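Local structure of major extracellular endoglucanase (Xanthomonas campestris pv. campestris, 4TUF) at residues Leu108-Pro113 against Leu133-Phe138. The protein hydrolyses internal beta-1,4-glucosidic linkages in cellulose, lichenin and cereal beta-D-glucans, a reaction carried out by the family 5 catalytic domain that forms this chain. Sequence-based numbering, arbitrary orientation.
With 2HP (dihydrogenphosphate ion), chain G; 2HP (dihydrogenphosphate ion), chain K.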
loop_
_atom_site.group_PDB
_atom_site.type_symbol
_atom_site.label_atom_id
_atom_site.label_comp_id
_atom_site.label_asym_id
_atom_site.label_seq_id
_atom_site.Cartn_x
_atom_site.Cartn_y
_atom_site.Cartn_z
ATOM N N LEU A 108 -4.418 6.628 0.735
ATOM C CA LEU A 108 -3.203 7.361 1.065
ATOM C C LEU A 108 -2.328 6.528 2.008
ATOM O O LEU A 108 -2.835 5.728 2.789
ATOM C CB LEU A 108 -3.548 8.728 1.673
ATOM C CG LEU A 108 -4.278 9.648 0.683
ATOM C CD1 LEU A 108 -4.884 10.851 1.361
ATOM C CD2 LEU A 108 -3.348 10.098 -0.431
ATOM N N ASP A 109 -1.015 6.722 1.916
ATOM C CA ASP A 109 -0.040 5.870 2.588
ATOM C C ASP A 109 1.104 6.706 3.172
ATOM O O ASP A 109 1.836 7.369 2.439
ATOM C CB ASP A 109 0.488 4.823 1.595
ATOM C CG ASP A 109 1.817 4.202 2.021
ATOM O OD1 ASP A 109 2.079 4.079 3.236
ATOM O OD2 ASP A 109 2.603 3.820 1.126
ATOM N N HIS A 110 1.250 6.671 4.493
ATOM C CA HIS A 110 2.340 7.370 5.174
ATOM C C HIS A 110 3.606 6.540 5.044
ATOM O O HIS A 110 3.868 5.649 5.860
ATOM C CB HIS A 110 2.004 7.609 6.646
ATOM C CG HIS A 110 2.943 8.551 7.331
ATOM N ND1 HIS A 110 4.283 8.271 7.505
ATOM C CD2 HIS A 110 2.736 9.771 7.882
ATOM C CE1 HIS A 110 4.863 9.283 8.129
ATOM N NE2 HIS A 110 3.945 10.204 8.372
ATOM N N HIS A 111 4.397 6.837 4.020
ATOM C CA HIS A 111 5.389 5.881 3.545
ATOM C C HIS A 111 6.732 6.011 4.240
ATOM O O HIS A 111 7.342 5.011 4.633
ATOM C CB HIS A 111 5.568 6.043 2.038
ATOM C CG HIS A 111 5.998 4.792 1.342
ATOM N ND1 HIS A 111 5.115 3.790 1.007
ATOM C CD2 HIS A 111 7.216 4.385 0.911
ATOM C CE1 HIS A 111 5.772 2.816 0.400
ATOM N NE2 HIS A 111 7.047 3.153 0.329
ATOM N N THR A 112 7.201 7.245 4.379
ATOM C CA THR A 112 8.512 7.492 4.967
ATOM C C THR A 112 8.511 8.793 5.743
ATOM O O THR A 112 7.893 9.766 5.315
ATOM C CB THR A 112 9.617 7.545 3.894
ATOM O OG1 THR A 112 10.804 8.119 4.458
ATOM C CG2 THR A 112 9.176 8.391 2.718
ATOM N N PRO A 113 9.202 8.813 6.894
ATOM C CA PRO A 113 9.284 10.015 7.734
ATOM C C PRO A 113 10.204 11.103 7.188
ATOM O O PRO A 113 10.132 12.225 7.688
ATOM C CB PRO A 113 9.836 9.474 9.056
ATOM C CG PRO A 113 10.643 8.280 8.656
ATOM C CD PRO A 113 9.887 7.661 7.509
ATOM N N LEU A 133 1.331 11.304 14.258
ATOM C CA LEU A 133 -0.110 11.440 14.436
ATOM C C LEU A 133 -0.629 12.740 13.829
ATOM O O LEU A 133 -1.686 12.753 13.192
ATOM C CB LEU A 133 -0.471 11.375 15.914
ATOM C CG LEU A 133 -0.128 10.063 16.613
ATOM C CD1 LEU A 133 -0.242 10.212 18.117
ATOM C CD2 LEU A 133 -1.035 8.958 16.119
ATOM N N ALA A 134 0.109 13.832 14.017
ATOM C CA ALA A 134 -0.342 15.122 13.499
ATOM C C ALA A 134 -0.432 15.082 11.977
ATOM O O ALA A 134 -1.342 15.656 11.382
ATOM C CB ALA A 134 0.578 16.237 13.953
ATOM N N ASP A 135 0.499 14.377 11.347
ATOM C CA ASP A 135 0.524 14.312 9.894
ATOM C C ASP A 135 -0.638 13.473 9.361
ATOM O O ASP A 135 -1.266 13.842 8.369
ATOM C CB ASP A 135 1.876 13.778 9.411
ATOM C CG ASP A 135 2.998 14.814 9.563
ATOM O OD1 ASP A 135 2.683 16.021 9.712
ATOM O OD2 ASP A 135 4.188 14.430 9.538
ATOM N N LEU A 136 -0.937 12.363 10.032
ATOM C CA LEU A 136 -2.140 11.586 9.728
ATOM C C LEU A 136 -3.407 12.442 9.845
ATOM O O LEU A 136 -4.267 12.409 8.966
ATOM C CB LEU A 136 -2.248 10.368 10.652
ATOM C CG LEU A 136 -1.152 9.299 10.541
ATOM C CD1 LEU A 136 -1.381 8.190 11.548
ATOM C CD2 LEU A 136 -1.063 8.731 9.133
ATOM N N ARG A 137 -3.528 13.209 10.922
ATOM C CA ARG A 137 -4.696 14.066 11.083
ATOM C C ARG A 137 -4.736 15.139 10.010
ATOM O O ARG A 137 -5.814 15.506 9.548
ATOM C CB ARG A 137 -4.729 14.722 12.465
ATOM C CG ARG A 137 -5.047 13.775 13.609
ATOM C CD ARG A 137 -5.562 14.530 14.832
ATOM N NE ARG A 137 -4.589 15.510 15.302
ATOM C CZ ARG A 137 -3.614 15.238 16.159
ATOM N NH1 ARG A 137 -3.485 14.011 16.652
ATOM N NH2 ARG A 137 -2.770 16.193 16.526
ATOM N N PHE A 138 -3.568 15.642 9.614
ATOM C CA PHE A 138 -3.506 16.686 8.585
ATOM C C PHE A 138 -4.102 16.194 7.282
ATOM O O PHE A 138 -4.904 16.873 6.642
ATOM C CB PHE A 138 -2.068 17.143 8.330
ATOM C CG PHE A 138 -1.948 18.152 7.217
ATOM C CD1 PHE A 138 -2.113 19.502 7.470
ATOM C CD2 PHE A 138 -1.679 17.749 5.917
ATOM C CE1 PHE A 138 -2.008 20.424 6.457
ATOM C CE2 PHE A 138 -1.576 18.673 4.897
ATOM C CZ PHE A 138 -1.740 20.012 5.166
HETATM P P 2HP G . 5.274 18.102 11.021
HETATM O O1 2HP G . 3.786 18.068 11.288
HETATM O O2 2HP G . 5.740 16.733 10.578
HETATM O O3 2HP G . 5.576 19.088 9.916
HETATM O O4 2HP G . 6.000 18.526 12.282
HETATM P P 2HP K . 2.440 19.802 8.008
HETATM O O1 2HP K . 1.783 20.715 6.999
HETATM O O2 2HP K . 3.304 18.787 7.300
HETATM O O3 2HP K . 3.295 20.627 8.941
HETATM O O4 2HP K . 1.378 19.070 8.790
#
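His110, the last residue of strand 105-110, meets Asp135 and Leu136 of helix 129-143. The contact is small and buried. Leu136 CD2 lies 4.1 Å from His110 CB and equally near His110 CD2, and the two side chains cross at about a right angle. Asp135 approaches the other end of the imidazole. Its CB sits at the ring edge, near the ring plane, 4.3 Å from His110 NE2. His110 CB points toward the helix, and a chi1 of -168°, with CG opposite the backbone N, brings the ring up to Asp135 and Leu136. Tyr127 ties the two polar ends together: its OH is hydrogen-bonded to both His110 NE2 and Asp135 OD2. Trp132 meets the imidazole edge-to-face, and Leu136 also touches Leu152 of the next strand. Beside the helix, Asp135 also borders two bound dihydrogenphosphate ions. Its OD1 is 2.8 Å from O1 of the chain G ion. O1 of the chain K ion lies over one face of the Phe138 ring. On the strand side, His111 ND1 donates a nearly straight hydrogen bond to Asp109 OD2. The contact joins strand and helix within the beta-alpha-beta unit 105-110, 129-143 and 149-153, the repeating element of the TIM barrel of family 5 glycoside hydrolases.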